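Local structure of AAEL008620-PA odorant-binding protein (5V13) at residues E27-L30 with Y31-R35; E45-I48 with N49-K52; T57-E60 with S61-Y64; P277-S280 with A281-A285. The protein binds juvenile hormone III specifically in mosquito hemolymph, holding it in a pocket of an odorant-binding-protein-like, largely helical fold. All coordinates share one frame; numbering follows the deposited sequence.

Interaction 1. Residues E27-L30 with Y31-R35. With JH3 (methyl (2E,6E)-9-[(2R)-3,3-dimethyloxiran-2-yl]-3,7-dimethylnona-2,6-dienoate), chain E.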
loop_
_atom_site.group_PDB
_atom_site.type_symbol
_atom_site.label_atom_id
_atom_site.label_comp_id
_atom_site.label_asym_id
_atom_site.label_seq_id
_atom_site.Cartn_x
_atom_site.Cartn_y
_atom_site.Cartn_z
ATOM N N GLU B 27 -6.526 -4.427 10.650
ATOM C CA GLU B 27 -7.413 -3.365 11.115
ATOM C C GLU B 27 -8.256 -3.856 12.285
ATOM O O GLU B 27 -8.420 -3.151 13.283
ATOM C CB GLU B 27 -8.315 -2.872 9.977
ATOM C CG GLU B 27 -9.249 -1.694 10.340
ATOM C CD GLU B 27 -10.508 -2.093 11.117
ATOM O OE1 GLU B 27 -11.001 -1.263 11.938
ATOM O OE2 GLU B 27 -11.025 -3.219 10.883
ATOM N N GLN B 28 -8.781 -5.074 12.181
ATOM C CA GLN B 28 -9.645 -5.615 13.227
ATOM C C GLN B 28 -8.869 -5.926 14.516
ATOM O O GLN B 28 -9.344 -5.627 15.619
ATOM C CB GLN B 28 -10.360 -6.851 12.679
ATOM C CG GLN B 28 -11.485 -6.469 11.692
ATOM C CD GLN B 28 -12.100 -7.676 11.016
ATOM O OE1 GLN B 28 -11.389 -8.578 10.559
ATOM N NE2 GLN B 28 -13.423 -7.693 10.934
ATOM N N THR B 29 -7.700 -6.561 14.413
ATOM C CA THR B 29 -6.919 -6.804 15.626
ATOM C C THR B 29 -6.480 -5.492 16.275
ATOM O O THR B 29 -6.583 -5.335 17.497
ATOM C CB THR B 29 -5.715 -7.699 15.327
ATOM O OG1 THR B 29 -4.918 -7.121 14.282
ATOM C CG2 THR B 29 -6.197 -9.087 14.884
ATOM N N LEU B 30 -6.001 -4.532 15.482
ATOM C CA LEU B 30 -5.568 -3.271 16.085
ATOM C C LEU B 30 -6.740 -2.566 16.759
ATOM O O LEU B 30 -6.597 -2.028 17.864
ATOM C CB LEU B 30 -4.922 -2.365 15.028
ATOM C CG LEU B 30 -4.206 -1.151 15.635
ATOM C CD1 LEU B 30 -3.121 -1.590 16.632
ATOM C CD2 LEU B 30 -3.601 -0.291 14.549
ATOM N N TYR B 31 -7.918 -2.579 16.122
ATOM C CA TYR B 31 -9.089 -1.949 16.738
ATOM C C TYR B 31 -9.377 -2.566 18.101
ATOM O O TYR B 31 -9.609 -1.856 19.093
ATOM C CB TYR B 31 -10.312 -2.103 15.826
ATOM C CG TYR B 31 -11.558 -1.415 16.341
ATOM C CD1 TYR B 31 -12.407 -2.040 17.268
ATOM C CD2 TYR B 31 -11.895 -0.143 15.889
ATOM C CE1 TYR B 31 -13.573 -1.402 17.716
ATOM C CE2 TYR B 31 -13.038 0.500 16.339
ATOM C CZ TYR B 31 -13.871 -0.131 17.245
ATOM O OH TYR B 31 -15.003 0.531 17.676
ATOM N N ALA B 32 -9.373 -3.900 18.162
ATOM C CA ALA B 32 -9.682 -4.590 19.408
ATOM C C ALA B 32 -8.610 -4.333 20.460
ATOM O O ALA B 32 -8.930 -4.054 21.628
ATOM C CB ALA B 32 -9.830 -6.090 19.148
ATOM N N TYR B 33 -7.329 -4.427 20.077
ATOM C CA TYR B 33 -6.259 -4.216 21.061
ATOM C C TYR B 33 -6.328 -2.816 21.669
ATOM O O TYR B 33 -6.202 -2.644 22.891
ATOM C CB TYR B 33 -4.875 -4.427 20.422
ATOM C CG TYR B 33 -4.636 -5.788 19.786
ATOM C CD1 TYR B 33 -5.397 -6.897 20.142
ATOM C CD2 TYR B 33 -3.639 -5.950 18.830
ATOM C CE1 TYR B 33 -5.169 -8.149 19.537
ATOM C CE2 TYR B 33 -3.398 -7.176 18.236
ATOM C CZ TYR B 33 -4.160 -8.269 18.589
ATOM O OH TYR B 33 -3.920 -9.475 17.970
ATOM N N VAL B 34 -6.497 -1.801 20.822
ATOM C CA VAL B 34 -6.474 -0.418 21.293
ATOM C C VAL B 34 -7.731 -0.093 22.100
ATOM O O VAL B 34 -7.662 0.541 23.170
ATOM C CB VAL B 34 -6.297 0.543 20.098
ATOM C CG1 VAL B 34 -6.501 1.988 20.560
ATOM C CG2 VAL B 34 -4.916 0.357 19.479
ATOM N N ARG B 35 -8.903 -0.507 21.603
ATOM C CA ARG B 35 -10.136 -0.150 22.305
ATOM C C ARG B 35 -10.237 -0.856 23.650
ATOM O O ARG B 35 -10.681 -0.255 24.638
ATOM C CB ARG B 35 -11.366 -0.459 21.453
ATOM C CG ARG B 35 -11.545 0.497 20.271
ATOM C CD ARG B 35 -11.833 1.942 20.727
ATOM N NE ARG B 35 -13.090 2.030 21.471
ATOM C CZ ARG B 35 -14.273 2.296 20.918
ATOM N NH1 ARG B 35 -14.366 2.508 19.613
ATOM N NH2 ARG B 35 -15.362 2.349 21.670
HETATM C C1 JH3 E . -1.255 -3.709 21.318
HETATM O O2 JH3 E . -0.316 -3.856 20.556
HETATM O O1 JH3 E . -1.826 -2.391 21.438
HETATM C CM JH3 E . -1.322 -1.347 20.603
HETATM C C2 JH3 E . -1.864 -4.792 22.111
HETATM C C3 JH3 E . -1.482 -6.070 22.167
HETATM C "C3'" JH3 E . -0.315 -6.634 21.405
HETATM C C4 JH3 E . -2.304 -6.980 23.048
HETATM C C5 JH3 E . -2.540 -8.300 22.320
HETATM C C6 JH3 E . -3.705 -9.023 22.957
HETATM C C7 JH3 E . -3.553 -9.976 23.889
HETATM C "C7'" JH3 E . -2.185 -10.357 24.389
HETATM C C8 JH3 E . -4.801 -10.640 24.451
HETATM C C9 JH3 E . -4.855 -12.143 24.131
HETATM C CA JH3 E . -4.625 -12.438 22.651
HETATM O O3 JH3 E . -4.841 -13.824 22.305
HETATM C CB JH3 E . -5.855 -12.912 21.880
HETATM C "CB'" JH3 E . -5.838 -12.476 20.410
HETATM C CC JH3 E . -7.180 -13.111 22.600
#

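Interaction 2. Residues E45-I48 with N49-K52. With JH3 (methyl (2E,6E)-9-[(2R)-3,3-dimethyloxiran-2-yl]-3,7-dimethylnona-2,6-dienoate), chain E.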
loop_
_atom_site.group_PDB
_atom_site.type_symbol
_atom_site.label_atom_id
_atom_site.label_comp_id
_atom_site.label_asym_id
_atom_site.label_seq_id
_atom_site.Cartn_x
_atom_site.Cartn_y
_atom_site.Cartn_z
ATOM N N GLU B 45 2.008 -0.507 34.044
ATOM C CA GLU B 45 2.862 -1.693 34.050
ATOM C C GLU B 45 2.094 -2.907 33.566
ATOM O O GLU B 45 2.616 -3.716 32.785
ATOM C CB GLU B 45 3.430 -1.961 35.442
ATOM C CG GLU B 45 4.689 -1.169 35.733
ATOM C CD GLU B 45 4.430 0.307 35.648
ATOM O OE1 GLU B 45 5.167 1.006 34.911
ATOM O OE2 GLU B 45 3.447 0.747 36.296
ATOM N N GLN B 46 0.841 -3.037 34.006
ATOM C CA GLN B 46 -0.008 -4.117 33.514
ATOM C C GLN B 46 -0.196 -4.018 32.007
ATOM O O GLN B 46 -0.022 -5.006 31.279
ATOM C CB GLN B 46 -1.353 -4.092 34.240
ATOM C CG GLN B 46 -1.272 -4.569 35.687
ATOM C CD GLN B 46 -1.195 -6.084 35.807
ATOM O OE1 GLN B 46 -0.445 -6.749 35.084
ATOM N NE2 GLN B 46 -1.986 -6.639 36.719
ATOM N N LYS B 47 -0.538 -2.826 31.511
ATOM C CA LYS B 47 -0.769 -2.681 30.073
ATOM C C LYS B 47 0.493 -2.938 29.253
ATOM O O LYS B 47 0.400 -3.392 28.105
ATOM C CB LYS B 47 -1.331 -1.294 29.760
ATOM C CG LYS B 47 -2.732 -1.080 30.297
ATOM C CD LYS B 47 -3.204 0.353 30.077
ATOM C CE LYS B 47 -4.641 0.526 30.551
ATOM N NZ LYS B 47 -5.244 1.814 30.089
ATOM N N ILE B 48 1.673 -2.651 29.807
ATOM C CA ILE B 48 2.914 -2.991 29.111
ATOM C C ILE B 48 3.064 -4.505 28.990
ATOM O O ILE B 48 3.440 -5.022 27.929
ATOM C CB ILE B 48 4.124 -2.352 29.822
ATOM C CG1 ILE B 48 4.128 -0.840 29.608
ATOM C CG2 ILE B 48 5.424 -2.960 29.322
ATOM C CD1 ILE B 48 5.179 -0.117 30.440
ATOM N N ASN B 49 2.764 -5.241 30.066
ATOM C CA ASN B 49 2.767 -6.700 29.978
ATOM C C ASN B 49 1.806 -7.199 28.910
ATOM O O ASN B 49 2.084 -8.199 28.236
ATOM C CB ASN B 49 2.393 -7.317 31.323
ATOM C CG ASN B 49 3.451 -7.092 32.373
ATOM O OD1 ASN B 49 4.649 -7.141 32.088
ATOM N ND2 ASN B 49 3.015 -6.848 33.601
ATOM N N TRP B 50 0.659 -6.534 28.749
ATOM C CA TRP B 50 -0.303 -7.005 27.758
ATOM C C TRP B 50 0.221 -6.806 26.341
ATOM O O TRP B 50 0.089 -7.700 25.493
ATOM C CB TRP B 50 -1.645 -6.293 27.913
ATOM C CG TRP B 50 -2.262 -6.406 29.295
ATOM C CD1 TRP B 50 -1.858 -7.211 30.313
ATOM C CD2 TRP B 50 -3.372 -5.657 29.790
ATOM N NE1 TRP B 50 -2.665 -7.025 31.416
ATOM C CE2 TRP B 50 -3.607 -6.077 31.114
ATOM C CE3 TRP B 50 -4.215 -4.690 29.228
ATOM C CZ2 TRP B 50 -4.624 -5.533 31.904
ATOM C CZ3 TRP B 50 -5.233 -4.155 30.014
ATOM C CH2 TRP B 50 -5.425 -4.578 31.332
ATOM N N VAL B 51 0.814 -5.646 26.053
ATOM C CA VAL B 51 1.285 -5.421 24.685
ATOM C C VAL B 51 2.506 -6.262 24.347
ATOM O O VAL B 51 2.879 -6.335 23.171
ATOM C CB VAL B 51 1.591 -3.931 24.418
ATOM C CG1 VAL B 51 0.355 -3.076 24.663
ATOM C CG2 VAL B 51 2.768 -3.445 25.265
ATOM N N LYS B 52 3.144 -6.887 25.340
ATOM C CA LYS B 52 4.175 -7.900 25.127
ATOM C C LYS B 52 3.602 -9.314 25.143
ATOM O O LYS B 52 4.358 -10.286 25.281
ATOM C CB LYS B 52 5.274 -7.780 26.187
ATOM C CG LYS B 52 6.082 -6.501 26.125
ATOM C CD LYS B 52 6.988 -6.404 27.350
ATOM C CE LYS B 52 7.736 -5.086 27.395
ATOM N NZ LYS B 52 8.363 -4.890 28.732
HETATM C C1 JH3 E . -1.255 -3.709 21.318
HETATM O O2 JH3 E . -0.316 -3.856 20.556
HETATM O O1 JH3 E . -1.826 -2.391 21.438
HETATM C CM JH3 E . -1.322 -1.347 20.603
HETATM C C2 JH3 E . -1.864 -4.792 22.111
HETATM C C3 JH3 E . -1.482 -6.070 22.167
HETATM C "C3'" JH3 E . -0.315 -6.634 21.405
HETATM C C4 JH3 E . -2.304 -6.980 23.048
HETATM C C5 JH3 E . -2.540 -8.300 22.320
HETATM C C6 JH3 E . -3.705 -9.023 22.957
HETATM C C7 JH3 E . -3.553 -9.976 23.889
HETATM C "C7'" JH3 E . -2.185 -10.357 24.389
HETATM C C8 JH3 E . -4.801 -10.640 24.451
HETATM C C9 JH3 E . -4.855 -12.143 24.131
HETATM C CA JH3 E . -4.625 -12.438 22.651
HETATM O O3 JH3 E . -4.841 -13.824 22.305
HETATM C CB JH3 E . -5.855 -12.912 21.880
HETATM C "CB'" JH3 E . -5.838 -12.476 20.410
HETATM C CC JH3 E . -7.180 -13.111 22.600
HETATM O O HOH W 1 5.532 -3.924 32.809
#

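Interaction 3. Residues T57-E60 with S61-Y64. With JH3 (methyl (2E,6E)-9-[(2R)-3,3-dimethyloxiran-2-yl]-3,7-dimethylnona-2,6-dienoate), chain E.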
loop_
_atom_site.group_PDB
_atom_site.type_symbol
_atom_site.label_atom_id
_atom_site.label_comp_id
_atom_site.label_asym_id
_atom_site.label_seq_id
_atom_site.Cartn_x
_atom_site.Cartn_y
_atom_site.Cartn_z
ATOM N N THR B 57 -2.435 -13.035 35.797
ATOM C CA THR B 57 -3.693 -13.596 36.263
ATOM C C THR B 57 -4.529 -12.612 37.073
ATOM O O THR B 57 -5.564 -13.011 37.622
ATOM C CB THR B 57 -3.441 -14.859 37.093
ATOM O OG1 THR B 57 -2.772 -14.507 38.307
ATOM C CG2 THR B 57 -2.592 -15.856 36.307
ATOM N N THR B 58 -4.124 -11.342 37.157
ATOM C CA THR B 58 -4.954 -10.389 37.879
ATOM C C THR B 58 -6.272 -10.174 37.133
ATOM O O THR B 58 -6.409 -10.498 35.947
ATOM C CB THR B 58 -4.228 -9.054 38.076
ATOM O OG1 THR B 58 -3.957 -8.452 36.808
ATOM C CG2 THR B 58 -2.921 -9.261 38.826
ATOM N N TYR B 59 -7.253 -9.623 37.854
ATOM C CA TYR B 59 -8.587 -9.451 37.285
ATOM C C TYR B 59 -8.560 -8.554 36.056
ATOM O O TYR B 59 -9.223 -8.841 35.050
ATOM C CB TYR B 59 -9.533 -8.879 38.341
ATOM C CG TYR B 59 -10.984 -8.761 37.898
ATOM C CD1 TYR B 59 -11.785 -9.897 37.769
ATOM C CD2 TYR B 59 -11.551 -7.521 37.625
ATOM C CE1 TYR B 59 -13.104 -9.805 37.369
ATOM C CE2 TYR B 59 -12.881 -7.410 37.235
ATOM C CZ TYR B 59 -13.652 -8.556 37.116
ATOM O OH TYR B 59 -14.969 -8.457 36.730
ATOM N N GLU B 60 -7.808 -7.453 36.115
ATOM C CA GLU B 60 -7.770 -6.552 34.970
ATOM C C GLU B 60 -7.190 -7.241 33.736
ATOM O O GLU B 60 -7.662 -7.012 32.621
ATOM C CB GLU B 60 -6.981 -5.289 35.314
ATOM C CG GLU B 60 -7.803 -4.234 36.057
ATOM C CD GLU B 60 -8.955 -3.684 35.214
ATOM O OE1 GLU B 60 -10.016 -4.344 35.128
ATOM O OE2 GLU B 60 -8.798 -2.594 34.622
ATOM N N SER B 61 -6.181 -8.102 33.918
ATOM C CA SER B 61 -5.632 -8.844 32.782
ATOM C C SER B 61 -6.622 -9.879 32.252
ATOM O O SER B 61 -6.705 -10.105 31.038
ATOM C CB SER B 61 -4.331 -9.543 33.178
ATOM O OG SER B 61 -3.380 -8.633 33.695
ATOM N N GLN B 62 -7.328 -10.567 33.151
ATOM C CA GLN B 62 -8.356 -11.503 32.716
ATOM C C GLN B 62 -9.436 -10.782 31.932
ATOM O O GLN B 62 -9.889 -11.273 30.892
ATOM C CB GLN B 62 -8.961 -12.240 33.916
ATOM C CG GLN B 62 -7.957 -13.086 34.684
ATOM C CD GLN B 62 -8.533 -13.676 35.960
ATOM O OE1 GLN B 62 -9.353 -13.054 36.626
ATOM N NE2 GLN B 62 -8.099 -14.880 36.307
ATOM N N CYS B 63 -9.838 -9.592 32.389
ATOM C CA CYS B 63 -10.865 -8.877 31.641
ATOM C C CYS B 63 -10.347 -8.379 30.299
ATOM O O CYS B 63 -11.124 -8.293 29.343
ATOM C CB CYS B 63 -11.424 -7.718 32.450
ATOM S SG CYS B 63 -12.381 -8.312 33.877
ATOM N N TYR B 64 -9.056 -8.040 30.205
ATOM C CA TYR B 64 -8.512 -7.635 28.907
ATOM C C TYR B 64 -8.567 -8.785 27.907
ATOM O O TYR B 64 -8.932 -8.593 26.736
ATOM C CB TYR B 64 -7.073 -7.139 29.056
ATOM C CG TYR B 64 -6.505 -6.599 27.758
ATOM C CD1 TYR B 64 -6.893 -5.354 27.283
ATOM C CD2 TYR B 64 -5.607 -7.351 26.986
ATOM C CE1 TYR B 64 -6.385 -4.852 26.069
ATOM C CE2 TYR B 64 -5.092 -6.859 25.787
ATOM C CZ TYR B 64 -5.488 -5.612 25.334
ATOM O OH TYR B 64 -4.991 -5.107 24.143
HETATM C C1 JH3 E . -1.255 -3.709 21.318
HETATM O O2 JH3 E . -0.316 -3.856 20.556
HETATM O O1 JH3 E . -1.826 -2.391 21.438
HETATM C CM JH3 E . -1.322 -1.347 20.603
HETATM C C2 JH3 E . -1.864 -4.792 22.111
HETATM C C3 JH3 E . -1.482 -6.070 22.167
HETATM C "C3'" JH3 E . -0.315 -6.634 21.405
HETATM C C4 JH3 E . -2.304 -6.980 23.048
HETATM C C5 JH3 E . -2.540 -8.300 22.320
HETATM C C6 JH3 E . -3.705 -9.023 22.957
HETATM C C7 JH3 E . -3.553 -9.976 23.889
HETATM C "C7'" JH3 E . -2.185 -10.357 24.389
HETATM C C8 JH3 E . -4.801 -10.640 24.451
HETATM C C9 JH3 E . -4.855 -12.143 24.131
HETATM C CA JH3 E . -4.625 -12.438 22.651
HETATM O O3 JH3 E . -4.841 -13.824 22.305
HETATM C CB JH3 E . -5.855 -12.912 21.880
HETATM C "CB'" JH3 E . -5.838 -12.476 20.410
HETATM C CC JH3 E . -7.180 -13.111 22.600
#

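Interaction 4. Residues P277-S280 with A281-A285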
loop_
_atom_site.group_PDB
_atom_site.type_symbol
_atom_site.label_atom_id
_atom_site.label_comp_id
_atom_site.label_asym_id
_atom_site.label_seq_id
_atom_site.Cartn_x
_atom_site.Cartn_y
_atom_site.Cartn_z
ATOM N N PRO B 277 1.415 2.662 26.988
ATOM C CA PRO B 277 2.082 1.413 26.592
ATOM C C PRO B 277 2.485 1.372 25.119
ATOM O O PRO B 277 3.007 0.354 24.673
ATOM C CB PRO B 277 1.019 0.351 26.880
ATOM C CG PRO B 277 -0.277 1.060 26.608
ATOM C CD PRO B 277 -0.047 2.492 27.079
ATOM N N TRP B 278 2.264 2.471 24.395
ATOM C CA TRP B 278 2.440 2.454 22.941
ATOM C C TRP B 278 3.894 2.210 22.548
ATOM O O TRP B 278 4.168 1.449 21.611
ATOM C CB TRP B 278 1.917 3.762 22.338
ATOM C CG TRP B 278 0.624 4.182 22.974
ATOM C CD1 TRP B 278 0.406 5.303 23.718
ATOM C CD2 TRP B 278 -0.612 3.451 22.977
ATOM N NE1 TRP B 278 -0.893 5.332 24.160
ATOM C CE2 TRP B 278 -1.538 4.205 23.724
ATOM C CE3 TRP B 278 -1.033 2.244 22.401
ATOM C CZ2 TRP B 278 -2.852 3.792 23.921
ATOM C CZ3 TRP B 278 -2.341 1.828 22.611
ATOM C CH2 TRP B 278 -3.236 2.605 23.355
ATOM N N LYS B 279 4.840 2.834 23.252
ATOM C CA LYS B 279 6.248 2.654 22.906
ATOM C C LYS B 279 6.671 1.207 23.100
ATOM O O LYS B 279 7.319 0.613 22.228
ATOM C CB LYS B 279 7.135 3.588 23.740
ATOM C CG LYS B 279 8.618 3.408 23.441
ATOM C CD LYS B 279 9.490 3.721 24.641
ATOM C CE LYS B 279 9.454 5.200 24.958
ATOM N NZ LYS B 279 9.842 5.494 26.363
ATOM N N SER B 280 6.307 0.616 24.241
ATOM C CA SER B 280 6.661 -0.777 24.478
ATOM C C SER B 280 6.010 -1.695 23.459
ATOM O O SER B 280 6.594 -2.717 23.084
ATOM C CB SER B 280 6.263 -1.199 25.887
ATOM O OG SER B 280 7.189 -0.672 26.817
ATOM N N ALA B 281 4.797 -1.360 23.024
ATOM C CA ALA B 281 4.092 -2.212 22.074
ATOM C C ALA B 281 4.842 -2.281 20.753
ATOM O O ALA B 281 5.004 -3.364 20.168
ATOM C CB ALA B 281 2.675 -1.686 21.843
ATOM N N VAL B 282 5.296 -1.129 20.270
ATOM C CA VAL B 282 5.977 -1.062 18.980
ATOM C C VAL B 282 7.362 -1.682 19.077
ATOM O O VAL B 282 7.784 -2.427 18.187
ATOM C CB VAL B 282 6.036 0.398 18.505
ATOM C CG1 VAL B 282 6.943 0.530 17.288
ATOM C CG2 VAL B 282 4.642 0.891 18.203
ATOM N N ASP B 283 8.095 -1.377 20.154
ATOM C CA ASP B 283 9.416 -1.969 20.340
ATOM C C ASP B 283 9.341 -3.488 20.384
ATOM O O ASP B 283 10.183 -4.171 19.788
ATOM C CB ASP B 283 10.067 -1.427 21.611
ATOM C CG ASP B 283 10.685 -0.052 21.412
ATOM O OD1 ASP B 283 10.449 0.570 20.354
ATOM O OD2 ASP B 283 11.417 0.406 22.315
ATOM N N PHE B 284 8.342 -4.040 21.086
ATOM C CA PHE B 284 8.209 -5.494 21.153
ATOM C C PHE B 284 7.886 -6.078 19.783
ATOM O O PHE B 284 8.499 -7.065 19.356
ATOM C CB PHE B 284 7.125 -5.885 22.159
ATOM C CG PHE B 284 6.946 -7.362 22.315
ATOM C CD1 PHE B 284 7.741 -8.073 23.202
ATOM C CD2 PHE B 284 5.986 -8.038 21.588
ATOM C CE1 PHE B 284 7.582 -9.428 23.362
ATOM C CE2 PHE B 284 5.826 -9.399 21.741
ATOM C CZ PHE B 284 6.633 -10.091 22.634
ATOM N N ALA B 285 6.909 -5.489 19.090
ATOM C CA ALA B 285 6.467 -6.035 17.810
ATOM C C ALA B 285 7.542 -5.910 16.738
ATOM O O ALA B 285 7.599 -6.736 15.821
ATOM C CB ALA B 285 5.196 -5.328 17.348
HETATM O O HOH W 2 8.787 2.295 20.114
#

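Interaction 1. Residues E27-L30 with Y31-R35
Leu30 meets Val34, Tyr31 meets Glu27 and Thr29 meets Tyr33 in a largely buried contact on helix 26-38, which forms one wall of the juvenile hormone pocket in this PBP/GOBP (odorant-binding protein) fold. One turn apart, Leu30 and Val34 lie side by side and point the same way. CD1 of Leu30 rests 3.9 Å from CG2 of Val34, and Leu30 also packs on Phe269, another pocket residue.

Tyr31 leaves from another flank of the helix. With CG opposite the backbone N (chi1 -177°), the side chain runs next to that of Glu27, whose OE1 comes to 4.0 Å from Tyr31 CB, the carboxylate and ring planes turned 47° apart. That carboxylate is already engaged: Glu27 OE1 is hydrogen-bonded to Tyr268 OH and forms a salt bridge with Arg201, and Arg201 also makes a cation-pi contact with Tyr31. A charged, polar cluster therefore occupies the flank of the helix that Tyr31 and Glu27 share.

Thr29 lies alongside Tyr33, the residue that faces the hormone, and its CB is 3.7 Å from Tyr33 OH. Chi1 of -58° keeps Tyr33 CG beside its own backbone N and folds the ring back over the turn that holds Thr29. The hydroxyl is hydrogen-bonded to the carbonyl oxygen of Phe144. The ring is sandwiched: C5 of JH3 sits over the centre of one face, and over the opposite face is Thr29 O, which also accepts the 2.8 Å helical bond from Tyr33 N and stands 3.0 Å from Tyr33 CG.

Interaction 2. Residues E45-I48 with N49-K52
Trp50 lies back over the preceding turn of helix 44-51, across Lys47 and the carbonyl of Gln46. Its chi1 of -56° keeps CG beside the backbone N, and one indole face thereby comes down on the chain. Gln46 O sits under that face, 3.0 Å from Trp50 CD1, while also accepting the backbone bond from Trp50 N. On the same face, Lys47 CA makes a CH-pi contact 4.3 Å from the centroid of the Trp50 five-membered ring. The Lys47 and Trp50 side chains run at a slant to each other; Lys47 CG is 4.0 Å from Trp50 CZ3, and beyond it the lysine leads away, extended, until NZ reaches the carbonyl oxygens of Leu37 and Ser40.

Ile48 and Lys52 run side by side, with Ile48 CG2 3.6 Å from Lys52 NZ. Branch CG2 of Ile48 stands opposite its backbone N, which directs it toward the following turn, where the extended lysine passes. At the outer side, a water donates to Glu45 O and, weakly, to Asn49 OD1.

The last bond, Lys52 N to Ile48 O (3.2 Å), closes the final turn. Trp50 and Val51 there present backbone oxygens and Val51 CG1 to JH3, making this helix end part of the hormone pocket of an odorant-binding-protein fold.

Interaction 3. Residues T57-E60 with S61-Y64
The first turn of helix 59-71 begins here, with Thr58 at the N-cap, in the PBP/GOBP fold where this helix carries a disulfide cysteine and a pocket tyrosine. Thr58 O receives Gln62 N at 2.9 Å, and Tyr59 O receives Cys63 N at 2.8 Å. The side-chain oxygens Thr58 OG1 and Ser61 OG lie 3.2 Å apart, and both are hydrogen-bonded to Asp56 OD1 just before the helix.

Tyr59 and Cys63 make a sulfur-aromatic contact: SG of Cys63 lies over one face of the Tyr59 ring, 3.6 Å from its centroid and 20° off the normal. Having its CG opposite the backbone N (chi1 -175°) stands the ring up beside the next turn, where the sulfur reaches it. The Gln62 side chain passes at about a right angle to that of Tyr59, its OE1 4.1 Å from Tyr59 CD1 and its amide plane steeply inclined to the ring.

On the pocket side, Tyr64 brings its ring edge to the hormone, with OH 3.5 Å from JH3 C4; that hydroxyl is hydrogen-bonded to Tyr33 O. The cystine sulfur, bonded to Cys122, lies against an aromatic face while it ties this turn covalently to helix 122-135, which probably limits movement of the helix start.

Interaction 4. Residues P277-S280 with A281-A285
Asp283 N donates to Lys279 O at 3.0 Å in a nearly straight bond (171°), one of four that open helix 278-286. Ala281 N reaches Pro277 O, also at 3.0 Å but more bent, and this first bond ties the residue after a cis peptide into the helix start. Phe284 N to Ser280 O, again 3.0 Å, follows.

Chi1 of -80° holds the Asp283 carboxylate beside its own backbone N, with CG 3.5 Å from Lys279 O. The lysine ammonium does not meet it: Lys279 NZ stays 6.7 Å from Asp283 OD2, too far for a salt bridge. Ser280 OG is hydrogen-bonded to Glu276 OE1, just before the helix.

Farther out, the apolar groups lie close against backbone oxygens. Ala281 CB sits 3.5 Å from Trp278 O, and Val282 CG2 is equally near the same oxygen. Pro277 CD lies over the centre of one face of the Trp278 indole, 4.0 Å above its plane. Trp278 also meets the Phe269 ring and touches Leu37. Both Trp278 and Ala281 contact the hormone, so this C-terminal helix supplies part of the wall of the JH3 pocket.

Overall arrangement
Along the chain the four contacts come in series, on helices 26-38, 44-51, 59-71 and, far later, 278-286. Interactions 2 and 4 have centres only 9 Å apart and touch through Val51 and Ala281. Interactions 2 and 3 are 11 Å apart between centres; there Trp50 stacks on Tyr64 and its NE1 bonds to Ser61 OG. Interaction 1 joins interaction 3, 18 Å away between centres, by the Tyr64 OH to Tyr33 O bond, but does not touch interaction 2 or 4. All four supply residues to the JH3 pocket, so helices distant in sequence, the C-terminal one included, close round a single hormone molecule.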